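Local coordinates for bacteriocin immunity protein (Pseudomonas aeruginosa, PDB 4UHP) that binds the DNase of pyocin AP41 in a tight complex and so probably protects the producing cell from its own toxin, at residues D[40-43]-D[44-48]; D[59-63]-D[64-68]. All coordinates share one frame; numbering follows the deposited sequence.

Interaction 1 (D[40-43]-D[44-48]); sequences KLVK and HFEEV
Lys-43 NZ has three partners: it makes a salt bridge to an acidic side chain and a hydrogen bond to the backbone of the partner DNase chain, and it reaches Glu-46 OE1, three residues on, across a long 3.5 Å, a weak bond within a salt bridge. The two side chains lie alongside each other on helix 31-49. With the lysine chain bent at chi2 (-39°), Lys-43 CD comes to 3.4 Å from the same Glu-46 OE1. Glu-46 lies also beside Val-42: Glu-46 CG rests 3.2 Å from Val-42 O, while Glu-46 OE2 comes to 3.7 Å from Val-42 CG1 and has a weak hydrogen bond to Ser-55 N. Beneath this runs ordinary alpha-helical bonding, shortest in Phe-45 N to Leu-41 O at 2.8 Å. The Phe-45 side chain enters the core among Ile-19, Val-57 and Val-75, whereas His-44 NE2 bonds Tyr-10 OH. An acidic side chain of the DNase also lies close to Glu-46 OE2. Glu-46 is thus a secondary partner of the lysine, and Lys-43, shared between carboxylates of the two proteins, may partly offset the nearness of the two acids.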
ATOM      1  N   LYS D  40      -9.941  -5.870   4.297  1.00 27.79           N
ATOM      2  CA  LYS D  40     -10.506  -7.122   4.785  1.00 31.69           C
ATOM      3  C   LYS D  40      -9.863  -8.338   4.120  1.00 28.68           C
ATOM      4  O   LYS D  40      -9.609  -9.349   4.774  1.00 27.50           O
ATOM      5  CB  LYS D  40     -12.019  -7.151   4.557  1.00 34.93           C
ATOM      6  CG  LYS D  40     -12.687  -8.429   5.042  1.00 44.09           C
ATOM      7  CD  LYS D  40     -14.124  -8.538   4.558  1.00 47.87           C
ATOM      8  CE  LYS D  40     -14.735  -9.869   4.966  1.00 52.74           C
ATOM      9  NZ  LYS D  40     -16.121 -10.029   4.447  1.00 60.50           N
ATOM     10  N   LEU D  41      -9.607  -8.233   2.819  1.00 23.87           N
ATOM     11  CA  LEU D  41      -9.039  -9.347   2.063  1.00 27.24           C
ATOM     12  C   LEU D  41      -7.592  -9.619   2.466  1.00 23.49           C
ATOM     13  O   LEU D  41      -7.176 -10.773   2.573  1.00 25.16           O
ATOM     14  CB  LEU D  41      -9.125  -9.077   0.560  1.00 25.24           C
ATOM     15  CG  LEU D  41     -10.530  -9.023  -0.045  1.00 26.98           C
ATOM     16  CD1 LEU D  41     -10.451  -8.844  -1.552  1.00 29.64           C
ATOM     17  CD2 LEU D  41     -11.321 -10.271   0.312  1.00 28.19           C
ATOM     18  N   VAL D  42      -6.831  -8.551   2.685  1.00 22.73           N
ATOM     19  CA  VAL D  42      -5.444  -8.667   3.127  1.00 27.22           C
ATOM     20  C   VAL D  42      -5.338  -9.386   4.465  1.00 33.80           C
ATOM     21  O   VAL D  42      -4.569 -10.334   4.615  1.00 37.78           O
ATOM     22  CB  VAL D  42      -4.767  -7.287   3.267  1.00 27.99           C
ATOM     23  CG1 VAL D  42      -3.472  -7.407   4.062  1.00 29.49           C
ATOM     24  CG2 VAL D  42      -4.508  -6.675   1.904  1.00 24.98           C
ATOM     25  N   LYS D  43      -6.111  -8.926   5.442  1.00 34.77           N
ATOM     26  CA  LYS D  43      -6.022  -9.482   6.782  1.00 31.98           C
ATOM     27  C   LYS D  43      -6.585 -10.895   6.806  1.00 28.23           C
ATOM     28  O   LYS D  43      -6.149 -11.728   7.597  1.00 32.76           O
ATOM     29  CB  LYS D  43      -6.741  -8.581   7.789  1.00 43.20           C
ATOM     30  CG  LYS D  43      -6.156  -7.169   7.855  1.00 49.34           C
ATOM     31  CD  LYS D  43      -4.630  -7.208   7.758  1.00 52.86           C
ATOM     32  CE  LYS D  43      -3.981  -5.919   8.238  1.00 58.56           C
ATOM     33  NZ  LYS D  43      -2.753  -6.196   9.035  1.00 61.96           N
ATOM     34  N   HIS D  44      -7.537 -11.169   5.921  1.00 26.33           N
ATOM     35  CA  HIS D  44      -8.055 -12.523   5.760  1.00 29.88           C
ATOM     36  C   HIS D  44      -6.992 -13.435   5.154  1.00 24.44           C
ATOM     37  O   HIS D  44      -6.824 -14.577   5.583  1.00 29.19           O
ATOM     38  CB  HIS D  44      -9.306 -12.526   4.883  1.00 32.02           C
ATOM     39  CG  HIS D  44      -9.811 -13.898   4.562  1.00 35.17           C
ATOM     40  ND1 HIS D  44     -10.430 -14.700   5.496  1.00 37.33           N
ATOM     41  CD2 HIS D  44      -9.782 -14.611   3.412  1.00 33.78           C
ATOM     42  CE1 HIS D  44     -10.765 -15.848   4.932  1.00 36.88           C
ATOM     43  NE2 HIS D  44     -10.382 -15.820   3.669  1.00 35.48           N
ATOM     44  N   PHE D  45      -6.287 -12.921   4.149  1.00 23.11           N
ATOM     45  CA  PHE D  45      -5.180 -13.635   3.521  1.00 21.68           C
ATOM     46  C   PHE D  45      -4.149 -14.055   4.563  1.00 22.41           C
ATOM     47  O   PHE D  45      -3.766 -15.222   4.641  1.00 21.16           O
ATOM     48  CB  PHE D  45      -4.522 -12.762   2.445  1.00 19.40           C
ATOM     49  CG  PHE D  45      -3.313 -13.390   1.803  1.00 19.58           C
ATOM     50  CD1 PHE D  45      -3.447 -14.186   0.676  1.00 21.14           C
ATOM     51  CD2 PHE D  45      -2.044 -13.180   2.322  1.00 21.01           C
ATOM     52  CE1 PHE D  45      -2.340 -14.764   0.081  1.00 18.30           C
ATOM     53  CE2 PHE D  45      -0.933 -13.760   1.735  1.00 20.27           C
ATOM     54  CZ  PHE D  45      -1.083 -14.552   0.611  1.00 15.25           C
ATOM     55  N   GLU D  46      -3.707 -13.091   5.364  1.00 23.43           N
ATOM     56  CA  GLU D  46      -2.716 -13.347   6.405  1.00 28.41           C
ATOM     57  C   GLU D  46      -3.221 -14.349   7.438  1.00 30.49           C
ATOM     58  O   GLU D  46      -2.458 -15.163   7.963  1.00 29.91           O
ATOM     59  CB  GLU D  46      -2.325 -12.038   7.092  1.00 27.98           C
ATOM     60  CG  GLU D  46      -1.804 -10.991   6.130  1.00 24.31           C
ATOM     61  CD  GLU D  46      -1.524  -9.659   6.795  1.00 29.96           C
ATOM     62  OE1 GLU D  46      -2.040  -9.414   7.908  1.00 33.11           O
ATOM     63  OE2 GLU D  46      -0.784  -8.857   6.193  1.00 31.15           O
ATOM     64  N   GLU D  47      -4.516 -14.286   7.723  1.00 31.64           N
ATOM     65  CA  GLU D  47      -5.121 -15.145   8.731  1.00 38.01           C
ATOM     66  C   GLU D  47      -5.142 -16.611   8.308  1.00 37.09           C
ATOM     67  O   GLU D  47      -4.714 -17.484   9.063  1.00 34.39           O
ATOM     68  CB  GLU D  47      -6.544 -14.675   9.038  1.00 43.69           C
ATOM     69  CG  GLU D  47      -7.309 -15.583   9.986  1.00 56.49           C
ATOM     70  CD  GLU D  47      -8.731 -15.112  10.215  1.00 63.78           C
ATOM     71  OE1 GLU D  47      -9.035 -13.952   9.865  1.00 64.54           O
ATOM     72  OE2 GLU D  47      -9.544 -15.901  10.741  1.00 69.36           O
ATOM     73  N   VAL D  48      -5.632 -16.880   7.102  1.00 29.30           N
ATOM     74  CA  VAL D  48      -5.860 -18.260   6.677  1.00 32.56           C
ATOM     75  C   VAL D  48      -4.599 -18.951   6.160  1.00 27.61           C
ATOM     76  O   VAL D  48      -4.491 -20.173   6.239  1.00 30.22           O
ATOM     77  CB  VAL D  48      -6.952 -18.342   5.586  1.00 28.76           C
ATOM     78  CG1 VAL D  48      -8.290 -17.887   6.143  1.00 35.63           C
ATOM     79  CG2 VAL D  48      -6.565 -17.520   4.366  1.00 24.79           C
TER

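Interaction 2 (D[59-63]-D[64-68]); sequences FHPKP and GFETP
Glu-66 starts its course against the ring of Pro-61, which it crosses at about a right angle. Its CB stands 3.9 Å from Pro-61 CG, and the next atom, Glu-66 CG, approaches that same ring carbon to 3.6 Å. Here the chain bends: a chi2 of 92° swings the carboxylate back over the turn that precedes it. Glu-66 CD passes 3.8 Å from Lys-62 O, and both oxygens then converge on a single N-H, that of Gly-64. OE2 accepts the sounder bond, Gly-64 N to Glu-66 OE2 at 3.1 Å, on the syn side but 35° out of the carboxylate plane; Glu-66 OE1 is slightly nearer to Gly-64 N, 2.9 Å, yet bent enough to be weak. Glu-66 OE2 also sits 3.2 Å from Pro-63 CA.

The turn they meet is a type II beta turn from Lys-62 to Phe-65, closed by Phe-65 N to Lys-62 O at 3.0 Å. Proline suits its second position, and the positive phi of the third is met by Gly-64, where a side chain would collide with Pro-63 O. Lys-62 O also lies at the edge of the Phe-65 ring, in its plane, and Phe-65 CD1 is 3.5 Å from Pro-63 O.

Pro-61 and Glu-66 both pack on side chains of the partner DNase chain, and Thr-67 next along is the N-cap of helix 68-81. One carboxylate thus takes up the glycine N-H that the turn's own hydrogen bond does not use. It ties the exit to the turn itself, while its aliphatic stem packs against the entry at Pro-61, and a surface at the interface with the toxin is probably held in shape.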
ATOM      1  N   PHE D  59       2.188  -8.135  -1.967  1.00 16.88           N
ATOM      2  CA  PHE D  59       2.662  -6.803  -2.330  1.00 15.65           C
ATOM      3  C   PHE D  59       4.179  -6.706  -2.492  1.00 17.27           C
ATOM      4  O   PHE D  59       4.679  -5.754  -3.087  1.00 22.26           O
ATOM      5  CB  PHE D  59       2.192  -5.780  -1.290  1.00 14.38           C
ATOM      6  CG  PHE D  59       0.696  -5.685  -1.167  1.00 14.79           C
ATOM      7  CD1 PHE D  59      -0.057  -5.078  -2.158  1.00 17.34           C
ATOM      8  CD2 PHE D  59       0.044  -6.195  -0.058  1.00 16.29           C
ATOM      9  CE1 PHE D  59      -1.435  -4.985  -2.047  1.00 20.38           C
ATOM     10  CE2 PHE D  59      -1.331  -6.104   0.060  1.00 19.54           C
ATOM     11  CZ  PHE D  59      -2.073  -5.497  -0.939  1.00 21.69           C
ATOM     12  N   HIS D  60       4.912  -7.671  -1.948  1.00 18.22           N
ATOM     13  CA  HIS D  60       6.360  -7.712  -2.143  1.00 24.93           C
ATOM     14  C   HIS D  60       6.843  -9.124  -2.467  1.00 24.74           C
ATOM     15  O   HIS D  60       7.658  -9.695  -1.740  1.00 20.38           O
ATOM     16  CB  HIS D  60       7.067  -7.164  -0.908  1.00 20.35           C
ATOM     17  CG  HIS D  60       6.760  -5.722  -0.644  1.00 20.42           C
ATOM     18  ND1 HIS D  60       7.504  -4.694  -1.183  1.00 21.36           N
ATOM     19  CD2 HIS D  60       5.770  -5.136   0.068  1.00 19.96           C
ATOM     20  CE1 HIS D  60       6.996  -3.537  -0.799  1.00 21.57           C
ATOM     21  NE2 HIS D  60       5.942  -3.776  -0.040  1.00 21.78           N
ATOM     22  N   PRO D  61       6.347  -9.681  -3.582  1.00 21.18           N
ATOM     23  CA  PRO D  61       6.583 -11.083  -3.929  1.00 19.09           C
ATOM     24  C   PRO D  61       8.010 -11.354  -4.388  1.00 25.09           C
ATOM     25  O   PRO D  61       8.687 -10.454  -4.887  1.00 21.18           O
ATOM     26  CB  PRO D  61       5.596 -11.321  -5.070  1.00 18.77           C
ATOM     27  CG  PRO D  61       5.506  -9.990  -5.739  1.00 19.05           C
ATOM     28  CD  PRO D  61       5.608  -8.970  -4.644  1.00 18.70           C
ATOM     29  N   LYS D  62       8.454 -12.592  -4.204  1.00 24.31           N
ATOM     30  CA  LYS D  62       9.726 -13.050  -4.743  1.00 28.62           C
ATOM     31  C   LYS D  62       9.671 -12.999  -6.267  1.00 27.42           C
ATOM     32  O   LYS D  62       8.591 -13.104  -6.846  1.00 24.06           O
ATOM     33  CB  LYS D  62      10.034 -14.470  -4.258  1.00 30.87           C
ATOM     34  CG  LYS D  62      10.121 -14.609  -2.748  1.00 36.22           C
ATOM     35  CD  LYS D  62      11.271 -13.789  -2.188  1.00 44.59           C
ATOM     36  CE  LYS D  62      11.381 -13.942  -0.678  1.00 50.25           C
ATOM     37  NZ  LYS D  62      11.586 -15.359  -0.272  1.00 51.22           N
ATOM     38  N   PRO D  63      10.831 -12.822  -6.921  1.00 29.81           N
ATOM     39  CA  PRO D  63      10.853 -12.791  -8.386  1.00 28.47           C
ATOM     40  C   PRO D  63      10.272 -14.065  -8.995  1.00 25.09           C
ATOM     41  O   PRO D  63      10.637 -15.170  -8.595  1.00 25.11           O
ATOM     42  CB  PRO D  63      12.344 -12.646  -8.719  1.00 37.26           C
ATOM     43  CG  PRO D  63      13.069 -13.021  -7.467  1.00 38.98           C
ATOM     44  CD  PRO D  63      12.170 -12.619  -6.346  1.00 33.02           C
ATOM     45  N   GLY D  64       9.357 -13.900  -9.946  1.00 27.52           N
ATOM     46  CA  GLY D  64       8.682 -15.026 -10.561  1.00 25.32           C
ATOM     47  C   GLY D  64       7.325 -15.317  -9.947  1.00 23.70           C
ATOM     48  O   GLY D  64       6.490 -15.975 -10.565  1.00 24.60           O
ATOM     49  N   PHE D  65       7.096 -14.821  -8.734  1.00 22.19           N
ATOM     50  CA  PHE D  65       5.857 -15.109  -8.013  1.00 26.46           C
ATOM     51  C   PHE D  65       4.962 -13.878  -7.877  1.00 25.68           C
ATOM     52  O   PHE D  65       4.152 -13.802  -6.951  1.00 23.36           O
ATOM     53  CB  PHE D  65       6.163 -15.669  -6.616  1.00 23.51           C
ATOM     54  CG  PHE D  65       6.925 -16.966  -6.629  1.00 21.08           C
ATOM     55  CD1 PHE D  65       8.305 -16.975  -6.750  1.00 21.95           C
ATOM     56  CD2 PHE D  65       6.261 -18.174  -6.505  1.00 21.27           C
ATOM     57  CE1 PHE D  65       9.007 -18.165  -6.760  1.00 22.88           C
ATOM     58  CE2 PHE D  65       6.957 -19.368  -6.512  1.00 26.38           C
ATOM     59  CZ  PHE D  65       8.332 -19.363  -6.641  1.00 25.52           C
ATOM     60  N   GLU D  66       5.102 -12.927  -8.801  1.00 21.47           N
ATOM     61  CA  GLU D  66       4.407 -11.641  -8.708  1.00 30.89           C
ATOM     62  C   GLU D  66       2.940 -11.712  -9.119  1.00 30.81           C
ATOM     63  O   GLU D  66       2.145 -10.843  -8.762  1.00 21.66           O
ATOM     64  CB  GLU D  66       5.108 -10.588  -9.572  1.00 33.88           C
ATOM     65  CG  GLU D  66       6.545 -10.300  -9.179  1.00 35.85           C
ATOM     66  CD  GLU D  66       7.544 -11.162  -9.925  1.00 39.13           C
ATOM     67  OE1 GLU D  66       7.124 -12.149 -10.568  1.00 33.71           O
ATOM     68  OE2 GLU D  66       8.750 -10.840  -9.877  1.00 41.95           O
ATOM     69  N   THR D  67       2.594 -12.737  -9.884  1.00 23.13           N
ATOM     70  CA  THR D  67       1.249 -12.878 -10.430  1.00 29.36           C
ATOM     71  C   THR D  67       0.356 -13.632  -9.447  1.00 27.52           C
ATOM     72  O   THR D  67       0.863 -14.275  -8.531  1.00 22.59           O
ATOM     73  CB  THR D  67       1.278 -13.620 -11.781  1.00 27.16           C
ATOM     74  OG1 THR D  67       1.640 -14.989 -11.563  1.00 28.68           O
ATOM     75  CG2 THR D  67       2.276 -12.967 -12.727  1.00 28.40           C
ATOM     76  N   PRO D  68      -0.975 -13.542  -9.626  1.00 21.15           N
ATOM     77  CA  PRO D  68      -1.903 -14.299  -8.776  1.00 20.70           C
ATOM     78  C   PRO D  68      -1.536 -15.777  -8.662  1.00 27.91           C
ATOM     79  O   PRO D  68      -1.589 -16.328  -7.565  1.00 24.93           O
ATOM     80  CB  PRO D  68      -3.243 -14.124  -9.491  1.00 26.31           C
ATOM     81  CG  PRO D  68      -3.134 -12.778 -10.138  1.00 27.45           C
ATOM     82  CD  PRO D  68      -1.689 -12.627 -10.539  1.00 25.74           C
TER

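Interaction 1 comes first along the chain, on helix 31-49; interaction 2 follows in the loop between helix 56-59 and helix 68-81. Their centres are about 17 Å apart, on opposite sides of the chain's centre, in an all-helical fold. Short helix 56-59 joins them: Phe-59, the last residue of that helix and the first of 59-63, packs back on interaction 1, with Val-42 CG2 to Phe-59 CE2 at 3.7 Å. The ring of Phe-59 also stacks with an aromatic side chain of the DNase. Both regions contact the DNase chain, and Phe-59 links them, a worked example of recognition shared between a helix and a loop.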